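Local coordinates for protein putative aminooxidase (Propionibacterium acnes, PDB 2BA9) that isomerises polyunsaturated fatty acids, producing conjugated linoleic acid, and binds flavin-adenine dinucleotide, in a fold related to the flavin-containing amine oxidoreductases, at residues 31-42 with 216-226. Sequence-based numbering, arbitrary orientation.
Sequences HDYTILERTDHV and LEHPAERNVDI. With FAD (flavin-adenine dinucleotide), chain D.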
ATOM      1  N   HIS A  31      -2.997  27.878   1.465  1.00 27.73           N
ATOM      2  CA  HIS A  31      -2.698  27.890   2.919  1.00 27.89           C
ATOM      3  C   HIS A  31      -3.882  27.643   3.866  1.00 27.97           C
ATOM      4  O   HIS A  31      -3.698  27.547   5.087  1.00 27.60           O
ATOM      5  CB  HIS A  31      -2.084  29.231   3.310  1.00 28.18           C
ATOM      6  CG  HIS A  31      -0.870  29.590   2.525  1.00 29.19           C
ATOM      7  ND1 HIS A  31       0.354  28.994   2.738  1.00 30.27           N
ATOM      8  CD2 HIS A  31      -0.687  30.492   1.533  1.00 29.40           C
ATOM      9  CE1 HIS A  31       1.241  29.514   1.907  1.00 31.13           C
ATOM     10  NE2 HIS A  31       0.635  30.425   1.165  1.00 30.42           N
ATOM     11  N   ASP A  32      -5.089  27.582   3.320  1.00 28.11           N
ATOM     12  CA  ASP A  32      -6.292  27.362   4.122  1.00 28.08           C
ATOM     13  C   ASP A  32      -6.763  25.923   3.922  1.00 27.72           C
ATOM     14  O   ASP A  32      -7.827  25.660   3.381  1.00 27.88           O
ATOM     15  CB  ASP A  32      -7.375  28.370   3.730  1.00 28.12           C
ATOM     16  CG  ASP A  32      -8.544  28.387   4.686  1.00 29.11           C
ATOM     17  OD1 ASP A  32      -8.662  27.489   5.556  1.00 31.47           O
ATOM     18  OD2 ASP A  32      -9.358  29.325   4.558  1.00 30.77           O
ATOM     19  N   TYR A  33      -5.942  24.989   4.373  1.00 27.73           N
ATOM     20  CA  TYR A  33      -6.297  23.589   4.335  1.00 27.35           C
ATOM     21  C   TYR A  33      -6.406  23.088   5.767  1.00 27.08           C
ATOM     22  O   TYR A  33      -5.786  23.640   6.680  1.00 26.92           O
ATOM     23  CB  TYR A  33      -5.267  22.773   3.533  1.00 27.54           C
ATOM     24  CG  TYR A  33      -3.895  22.726   4.166  1.00 27.62           C
ATOM     25  CD1 TYR A  33      -3.575  21.764   5.131  1.00 27.49           C
ATOM     26  CD2 TYR A  33      -2.918  23.654   3.813  1.00 28.42           C
ATOM     27  CE1 TYR A  33      -2.316  21.734   5.720  1.00 26.39           C
ATOM     28  CE2 TYR A  33      -1.666  23.629   4.392  1.00 27.56           C
ATOM     29  CZ  TYR A  33      -1.371  22.670   5.346  1.00 27.09           C
ATOM     30  OH  TYR A  33      -0.118  22.661   5.913  1.00 27.47           O
ATOM     31  N   THR A  34      -7.220  22.056   5.955  1.00 26.51           N
ATOM     32  CA  THR A  34      -7.350  21.372   7.237  1.00 26.35           C
ATOM     33  C   THR A  34      -7.341  19.878   6.958  1.00 25.96           C
ATOM     34  O   THR A  34      -8.069  19.413   6.074  1.00 25.93           O
ATOM     35  CB  THR A  34      -8.680  21.746   7.956  1.00 26.49           C
ATOM     36  OG1 THR A  34      -8.677  23.145   8.271  1.00 28.16           O
ATOM     37  CG2 THR A  34      -8.860  20.957   9.258  1.00 26.20           C
ATOM     38  N   ILE A  35      -6.500  19.141   7.686  1.00 25.23           N
ATOM     39  CA  ILE A  35      -6.462  17.686   7.591  1.00 25.14           C
ATOM     40  C   ILE A  35      -7.199  17.055   8.768  1.00 24.84           C
ATOM     41  O   ILE A  35      -6.897  17.335   9.931  1.00 25.32           O
ATOM     42  CB  ILE A  35      -5.029  17.126   7.555  1.00 25.10           C
ATOM     43  CG1 ILE A  35      -4.214  17.731   6.410  1.00 25.47           C
ATOM     44  CG2 ILE A  35      -5.073  15.596   7.394  1.00 25.14           C
ATOM     45  CD1 ILE A  35      -2.679  17.627   6.626  1.00 23.81           C
ATOM     46  N   LEU A  36      -8.156  16.185   8.466  1.00 24.90           N
ATOM     47  CA  LEU A  36      -8.993  15.567   9.501  1.00 24.80           C
ATOM     48  C   LEU A  36      -8.712  14.063   9.636  1.00 25.10           C
ATOM     49  O   LEU A  36      -8.970  13.283   8.706  1.00 24.91           O
ATOM     50  CB  LEU A  36     -10.472  15.806   9.198  1.00 24.40           C
ATOM     51  CG  LEU A  36     -10.920  17.255   9.068  1.00 23.61           C
ATOM     52  CD1 LEU A  36     -12.340  17.310   8.533  1.00 21.19           C
ATOM     53  CD2 LEU A  36     -10.808  17.975  10.398  1.00 23.27           C
ATOM     54  N   GLU A  37      -8.192  13.679  10.809  1.00 25.40           N
ATOM     55  CA  GLU A  37      -7.778  12.309  11.111  1.00 25.38           C
ATOM     56  C   GLU A  37      -8.627  11.713  12.216  1.00 25.87           C
ATOM     57  O   GLU A  37      -8.807  12.328  13.269  1.00 25.90           O
ATOM     58  CB  GLU A  37      -6.313  12.287  11.545  1.00 25.60           C
ATOM     59  CG  GLU A  37      -5.819  10.979  12.115  1.00 24.38           C
ATOM     60  CD  GLU A  37      -5.941   9.788  11.170  1.00 25.21           C
ATOM     61  OE1 GLU A  37      -5.625   9.898   9.966  1.00 25.57           O
ATOM     62  OE2 GLU A  37      -6.316   8.709  11.658  1.00 25.60           O
ATOM     63  N   ARG A  38      -9.104  10.495  11.974  1.00 26.45           N
ATOM     64  CA  ARG A  38     -10.011   9.778  12.872  1.00 26.95           C
ATOM     65  C   ARG A  38      -9.307   9.334  14.161  1.00 26.65           C
ATOM     66  O   ARG A  38      -9.852   9.475  15.250  1.00 26.43           O
ATOM     67  CB  ARG A  38     -10.608   8.561  12.135  1.00 27.43           C
ATOM     68  CG  ARG A  38     -11.691   7.798  12.901  1.00 30.92           C
ATOM     69  CD  ARG A  38     -12.385   6.699  12.052  1.00 34.26           C
ATOM     70  NE  ARG A  38     -13.003   5.696  12.935  1.00 39.10           N
ATOM     71  CZ  ARG A  38     -13.223   4.404  12.635  1.00 41.52           C
ATOM     72  NH1 ARG A  38     -12.915   3.916  11.430  1.00 42.80           N
ATOM     73  NH2 ARG A  38     -13.765   3.590  13.552  1.00 40.63           N
ATOM     74  N   THR A  39      -8.086   8.818  14.037  1.00 26.50           N
ATOM     75  CA  THR A  39      -7.352   8.288  15.187  1.00 26.25           C
ATOM     76  C   THR A  39      -6.568   9.395  15.892  1.00 26.49           C
ATOM     77  O   THR A  39      -6.674  10.578  15.528  1.00 26.22           O
ATOM     78  CB  THR A  39      -6.351   7.191  14.768  1.00 26.34           C
ATOM     79  OG1 THR A  39      -5.221   7.801  14.131  1.00 25.50           O
ATOM     80  CG2 THR A  39      -7.006   6.157  13.828  1.00 25.48           C
ATOM     81  N   ASP A  40      -5.784   9.002  16.900  1.00 26.54           N
ATOM     82  CA  ASP A  40      -4.948   9.941  17.650  1.00 26.42           C
ATOM     83  C   ASP A  40      -3.531  10.019  17.094  1.00 26.23           C
ATOM     84  O   ASP A  40      -2.625  10.514  17.768  1.00 26.56           O
ATOM     85  CB  ASP A  40      -4.902   9.534  19.111  1.00 26.81           C
ATOM     86  CG  ASP A  40      -4.165   8.214  19.327  1.00 27.70           C
ATOM     87  OD1 ASP A  40      -3.835   7.512  18.335  1.00 27.82           O
ATOM     88  OD2 ASP A  40      -3.896   7.916  20.496  1.00 27.88           O
ATOM     89  N   HIS A  41      -3.335   9.546  15.864  1.00 25.38           N
ATOM     90  CA  HIS A  41      -2.007   9.443  15.304  1.00 25.21           C
ATOM     91  C   HIS A  41      -2.006   9.613  13.789  1.00 25.03           C
ATOM     92  O   HIS A  41      -3.046   9.549  13.119  1.00 24.96           O
ATOM     93  CB  HIS A  41      -1.317   8.121  15.722  1.00 25.46           C
ATOM     94  CG  HIS A  41      -2.033   6.882  15.273  1.00 25.94           C
ATOM     95  ND1 HIS A  41      -2.986   6.248  16.044  1.00 25.94           N
ATOM     96  CD2 HIS A  41      -1.927   6.154  14.133  1.00 26.20           C
ATOM     97  CE1 HIS A  41      -3.446   5.194  15.392  1.00 25.27           C
ATOM     98  NE2 HIS A  41      -2.813   5.106  14.237  1.00 26.99           N
ATOM     99  N   VAL A  42      -0.814   9.857  13.273  1.00 24.78           N
ATOM    100  CA  VAL A  42      -0.606  10.178  11.869  1.00 24.37           C
ATOM    101  C   VAL A  42       0.379   9.165  11.262  1.00 24.86           C
ATOM    102  O   VAL A  42       1.269   8.656  11.941  1.00 24.34           O
ATOM    103  CB  VAL A  42      -0.097  11.643  11.688  1.00 24.52           C
ATOM    104  CG1 VAL A  42      -1.032  12.650  12.367  1.00 22.14           C
ATOM    105  CG2 VAL A  42       1.344  11.799  12.191  1.00 24.32           C
ATOM    106  N   LEU A 216       4.199  21.012   8.548  1.00 23.94           N
ATOM    107  CA  LEU A 216       3.022  21.633   7.931  1.00 23.47           C
ATOM    108  C   LEU A 216       2.579  22.894   8.669  1.00 23.59           C
ATOM    109  O   LEU A 216       2.643  22.961   9.901  1.00 22.60           O
ATOM    110  CB  LEU A 216       1.828  20.661   7.918  1.00 23.18           C
ATOM    111  CG  LEU A 216       1.998  19.377   7.111  1.00 23.04           C
ATOM    112  CD1 LEU A 216       0.712  18.564   7.125  1.00 22.82           C
ATOM    113  CD2 LEU A 216       2.459  19.704   5.673  1.00 22.10           C
ATOM    114  N   GLU A 217       2.105  23.863   7.887  1.00 23.54           N
ATOM    115  CA  GLU A 217       1.463  25.076   8.381  1.00 24.51           C
ATOM    116  C   GLU A 217       0.258  24.699   9.253  1.00 24.78           C
ATOM    117  O   GLU A 217       0.046  25.301  10.301  1.00 25.21           O
ATOM    118  CB  GLU A 217       1.029  25.955   7.184  1.00 24.65           C
ATOM    119  CG  GLU A 217       0.608  27.391   7.501  1.00 25.85           C
ATOM    120  CD  GLU A 217       0.167  28.165   6.249  1.00 27.07           C
ATOM    121  OE1 GLU A 217       0.694  27.895   5.148  1.00 27.45           O
ATOM    122  OE2 GLU A 217      -0.705  29.052   6.364  1.00 28.74           O
ATOM    123  N   HIS A 218      -0.507  23.691   8.825  1.00 24.74           N
ATOM    124  CA  HIS A 218      -1.620  23.163   9.618  1.00 25.15           C
ATOM    125  C   HIS A 218      -1.507  21.642   9.790  1.00 24.96           C
ATOM    126  O   HIS A 218      -2.008  20.869   8.966  1.00 25.06           O
ATOM    127  CB  HIS A 218      -2.970  23.517   8.976  1.00 25.26           C
ATOM    128  CG  HIS A 218      -3.116  24.963   8.633  1.00 25.59           C
ATOM    129  ND1 HIS A 218      -3.550  25.903   9.541  1.00 26.71           N
ATOM    130  CD2 HIS A 218      -2.890  25.630   7.477  1.00 26.08           C
ATOM    131  CE1 HIS A 218      -3.576  27.091   8.960  1.00 28.00           C
ATOM    132  NE2 HIS A 218      -3.182  26.952   7.708  1.00 26.56           N
ATOM    133  N   PRO A 219      -0.819  21.208  10.853  1.00 24.86           N
ATOM    134  CA  PRO A 219      -0.781  19.803  11.229  1.00 24.62           C
ATOM    135  C   PRO A 219      -2.177  19.176  11.374  1.00 24.67           C
ATOM    136  O   PRO A 219      -3.189  19.875  11.576  1.00 24.15           O
ATOM    137  CB  PRO A 219      -0.043  19.833  12.567  1.00 24.63           C
ATOM    138  CG  PRO A 219       0.825  21.034  12.474  1.00 24.51           C
ATOM    139  CD  PRO A 219      -0.001  22.034  11.763  1.00 25.00           C
ATOM    140  N   ALA A 220      -2.241  17.857  11.248  1.00 24.64           N
ATOM    141  CA  ALA A 220      -3.527  17.177  11.277  1.00 24.53           C
ATOM    142  C   ALA A 220      -4.288  17.454  12.572  1.00 24.81           C
ATOM    143  O   ALA A 220      -3.704  17.518  13.656  1.00 24.66           O
ATOM    144  CB  ALA A 220      -3.358  15.679  11.082  1.00 24.47           C
ATOM    145  N   GLU A 221      -5.597  17.644  12.427  1.00 25.43           N
ATOM    146  CA  GLU A 221      -6.547  17.585  13.535  1.00 25.56           C
ATOM    147  C   GLU A 221      -6.852  16.108  13.811  1.00 25.66           C
ATOM    148  O   GLU A 221      -7.270  15.395  12.910  1.00 26.65           O
ATOM    149  CB  GLU A 221      -7.829  18.311  13.148  1.00 25.56           C
ATOM    150  CG  GLU A 221      -7.606  19.767  12.758  1.00 27.58           C
ATOM    151  CD  GLU A 221      -7.557  20.727  13.943  1.00 30.91           C
ATOM    152  OE1 GLU A 221      -7.246  20.313  15.077  1.00 31.82           O
ATOM    153  OE2 GLU A 221      -7.834  21.928  13.725  1.00 37.19           O
ATOM    154  N   ARG A 222      -6.635  15.646  15.040  1.00 25.21           N
ATOM    155  CA  ARG A 222      -6.767  14.221  15.362  1.00 25.09           C
ATOM    156  C   ARG A 222      -8.073  13.964  16.086  1.00 25.13           C
ATOM    157  O   ARG A 222      -8.801  14.904  16.397  1.00 25.34           O
ATOM    158  CB  ARG A 222      -5.591  13.787  16.223  1.00 24.76           C
ATOM    159  CG  ARG A 222      -4.272  14.207  15.615  1.00 25.03           C
ATOM    160  CD  ARG A 222      -3.104  13.471  16.207  1.00 24.24           C
ATOM    161  NE  ARG A 222      -1.862  14.140  15.857  1.00 23.73           N
ATOM    162  CZ  ARG A 222      -0.653  13.712  16.190  1.00 24.06           C
ATOM    163  NH1 ARG A 222      -0.507  12.618  16.924  1.00 23.12           N
ATOM    164  NH2 ARG A 222       0.417  14.402  15.813  1.00 25.57           N
ATOM    165  N   ASN A 223      -8.368  12.693  16.346  1.00 24.93           N
ATOM    166  CA  ASN A 223      -9.556  12.302  17.103  1.00 25.16           C
ATOM    167  C   ASN A 223     -10.858  12.917  16.583  1.00 25.31           C
ATOM    168  O   ASN A 223     -11.793  13.167  17.353  1.00 25.44           O
ATOM    169  CB  ASN A 223      -9.351  12.635  18.583  1.00 24.98           C
ATOM    170  CG  ASN A 223      -8.121  11.975  19.133  1.00 25.43           C
ATOM    171  OD1 ASN A 223      -8.100  10.760  19.319  1.00 24.95           O
ATOM    172  ND2 ASN A 223      -7.065  12.756  19.343  1.00 24.39           N
ATOM    173  N   VAL A 224     -10.908  13.141  15.271  1.00 25.18           N
ATOM    174  CA  VAL A 224     -12.067  13.738  14.631  1.00 25.28           C
ATOM    175  C   VAL A 224     -12.993  12.651  14.090  1.00 25.38           C
ATOM    176  O   VAL A 224     -12.676  11.972  13.111  1.00 25.15           O
ATOM    177  CB  VAL A 224     -11.648  14.719  13.520  1.00 25.33           C
ATOM    178  CG1 VAL A 224     -12.875  15.312  12.804  1.00 24.82           C
ATOM    179  CG2 VAL A 224     -10.778  15.840  14.112  1.00 26.61           C
ATOM    180  N   ASP A 225     -14.143  12.520  14.751  1.00 25.94           N
ATOM    181  CA  ASP A 225     -15.169  11.530  14.441  1.00 26.14           C
ATOM    182  C   ASP A 225     -16.198  12.196  13.543  1.00 26.08           C
ATOM    183  O   ASP A 225     -17.160  12.779  14.028  1.00 25.96           O
ATOM    184  CB  ASP A 225     -15.822  11.052  15.758  1.00 26.27           C
ATOM    185  CG  ASP A 225     -16.778   9.869  15.577  1.00 27.05           C
ATOM    186  OD1 ASP A 225     -17.048   9.450  14.428  1.00 28.86           O
ATOM    187  OD2 ASP A 225     -17.265   9.357  16.610  1.00 27.59           O
ATOM    188  N   ILE A 226     -15.955  12.128  12.236  1.00 26.31           N
ATOM    189  CA  ILE A 226     -16.855  12.661  11.218  1.00 26.33           C
ATOM    190  C   ILE A 226     -18.087  11.771  11.080  1.00 27.03           C
ATOM    191  O   ILE A 226     -17.975  10.603  10.706  1.00 27.22           O
ATOM    192  CB  ILE A 226     -16.178  12.721   9.824  1.00 26.25           C
ATOM    193  CG1 ILE A 226     -14.974  13.670   9.831  1.00 25.71           C
ATOM    194  CG2 ILE A 226     -17.193  13.127   8.755  1.00 25.12           C
ATOM    195  CD1 ILE A 226     -14.125  13.595   8.575  1.00 26.33           C
TER
HETATM  196  PA  FAD D 500      -3.484   4.910   4.992  1.00 19.59           P
HETATM  197  O1A FAD D 500      -2.015   4.692   5.201  1.00 19.96           O
HETATM  198  O2A FAD D 500      -4.396   3.736   5.286  1.00 19.83           O
HETATM  199  O5B FAD D 500      -3.963   6.101   5.949  1.00 20.92           O
HETATM  200  C5B FAD D 500      -5.311   6.502   5.863  1.00 23.05           C
HETATM  201  C4B FAD D 500      -5.641   7.459   6.989  1.00 23.62           C
HETATM  202  O4B FAD D 500      -6.985   7.873   6.856  1.00 24.57           O
HETATM  203  C3B FAD D 500      -5.462   6.808   8.363  1.00 23.93           C
HETATM  204  O3B FAD D 500      -4.627   7.608   9.168  1.00 23.63           O
HETATM  205  C2B FAD D 500      -6.874   6.694   8.888  1.00 24.35           C
HETATM  206  O2B FAD D 500      -6.942   6.694  10.314  1.00 24.46           O
HETATM  207  C1B FAD D 500      -7.575   7.839   8.135  1.00 24.38           C
HETATM  208  N9A FAD D 500      -9.029   7.603   8.082  1.00 23.97           N
HETATM  209  C8A FAD D 500      -9.682   6.479   7.622  1.00 24.64           C
HETATM  210  N7A FAD D 500     -11.024   6.659   7.773  1.00 23.58           N
HETATM  211  C5A FAD D 500     -11.233   7.887   8.323  1.00 24.46           C
HETATM  212  C6A FAD D 500     -12.393   8.588   8.711  1.00 23.92           C
HETATM  213  N6A FAD D 500     -13.607   8.204   8.200  1.00 23.78           N
HETATM  214  N1A FAD D 500     -12.257   9.871   9.231  1.00 24.67           N
HETATM  215  C2A FAD D 500     -11.007  10.439   9.430  1.00 25.15           C
HETATM  216  N3A FAD D 500      -9.872   9.736   9.049  1.00 24.60           N
HETATM  217  C4A FAD D 500      -9.977   8.482   8.527  1.00 24.25           C
HETATM  218  N1  FAD D 500       4.110   0.731   1.315  1.00 25.89           N
HETATM  219  C2  FAD D 500       5.296   0.865   0.621  1.00 28.77           C
HETATM  220  O2  FAD D 500       5.477   1.847  -0.099  1.00 25.85           O
HETATM  221  N3  FAD D 500       6.261  -0.118   0.715  1.00 29.83           N
HETATM  222  C4  FAD D 500       6.057  -1.217   1.523  1.00 29.28           C
HETATM  223  O4  FAD D 500       6.953  -2.072   1.600  1.00 30.85           O
HETATM  224  C4X FAD D 500       4.862  -1.348   2.239  1.00 27.21           C
HETATM  225  N5  FAD D 500       4.612  -2.448   3.041  1.00 24.38           N
HETATM  226  C5X FAD D 500       3.511  -2.507   3.874  1.00 24.27           C
HETATM  227  C6  FAD D 500       3.359  -3.558   4.776  1.00 23.47           C
HETATM  228  C7  FAD D 500       2.263  -3.583   5.635  1.00 23.93           C
HETATM  229  C7M FAD D 500       2.140  -4.723   6.606  1.00 23.84           C
HETATM  230  C8  FAD D 500       1.316  -2.563   5.582  1.00 23.67           C
HETATM  231  C8M FAD D 500       0.118  -2.546   6.482  1.00 22.83           C
HETATM  232  C9  FAD D 500       1.474  -1.520   4.674  1.00 23.66           C
HETATM  233  C9A FAD D 500       2.564  -1.482   3.803  1.00 24.16           C
HETATM  234  N10 FAD D 500       2.734  -0.449   2.862  1.00 23.80           N
HETATM  235  C10 FAD D 500       3.900  -0.348   2.139  1.00 25.30           C
HETATM  236  C1' FAD D 500       1.567   0.341   2.373  1.00 20.63           C
HETATM  237  C2' FAD D 500       1.563   1.759   2.933  1.00 19.91           C
HETATM  238  O2' FAD D 500       1.773   1.778   4.340  1.00 21.29           O
HETATM  239  C3' FAD D 500       0.228   2.389   2.567  1.00 20.46           C
HETATM  240  O3' FAD D 500      -0.008   2.218   1.168  1.00 20.43           O
HETATM  241  C4' FAD D 500       0.196   3.859   2.952  1.00 20.53           C
HETATM  242  O4' FAD D 500       0.154   4.022   4.365  1.00 24.59           O
HETATM  243  C5' FAD D 500      -1.002   4.508   2.275  1.00 21.46           C
HETATM  244  O5' FAD D 500      -1.247   5.768   2.834  1.00 20.30           O
HETATM  245  P   FAD D 500      -2.724   6.426   2.731  1.00 20.53           P
HETATM  246  O1P FAD D 500      -2.763   7.756   3.460  1.00 20.58           O
HETATM  247  O2P FAD D 500      -3.066   6.556   1.288  1.00 23.73           O
HETATM  248  O3P FAD D 500      -3.721   5.420   3.487  1.00 21.28           O
HETATM  249  O   HOH W   1      -4.863  20.415   9.586  1.00 24.00           O
HETATM  250  O   HOH W   2      -9.409   8.673  18.134  1.00 30.45           O
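The ring of Tyr33 offers one face to the edge of His218, a T-shaped pair with centroids 5.1 Å apart and planes perpendicular; CD2 of the imidazole lies over that face, offset toward the rim. Tyr33 holds its CG between its own backbone N and carbonyl carbon (chi1 66°), which swings the ring across to the loop, where its OH accepts a nearly straight bond from His218 N at 3.1 Å, while Glu26 of helix 16-28 binds the same hydroxyl. Beyond this pair His31 ND1 reaches the syn lone pair of Glu217 OE1 at 2.7 Å, with ring and carboxylate planes 41° apart. Strand 33-36 is an outer strand of the parallel Rossmann-type sheet, and the loop from helix 204-215 to strand 226-230 runs along it. Glu221 meets Leu36 in a single beta bridge: its N donates to Ile35 O at 2.8 Å and its O accepts from Glu37 N. A water accepts from Ile35 N and donates to Pro219 O. Glu37, just past the strand, is the ribose-binding acid familiar in FAD Rossmann folds: OE1 accepts from O3B of the cofactor at 2.6 Å and OE2 from O2B; Thr39 OG1 and N grip OE2 from opposite faces of the carboxylate. Asn223 N donates to Thr39 O at 2.8 Å. The extended Arg222 lays one guanidinium face on Val42 CG1 and, in its own plane, sends NH1 to Asp40 O at 3.1 Å.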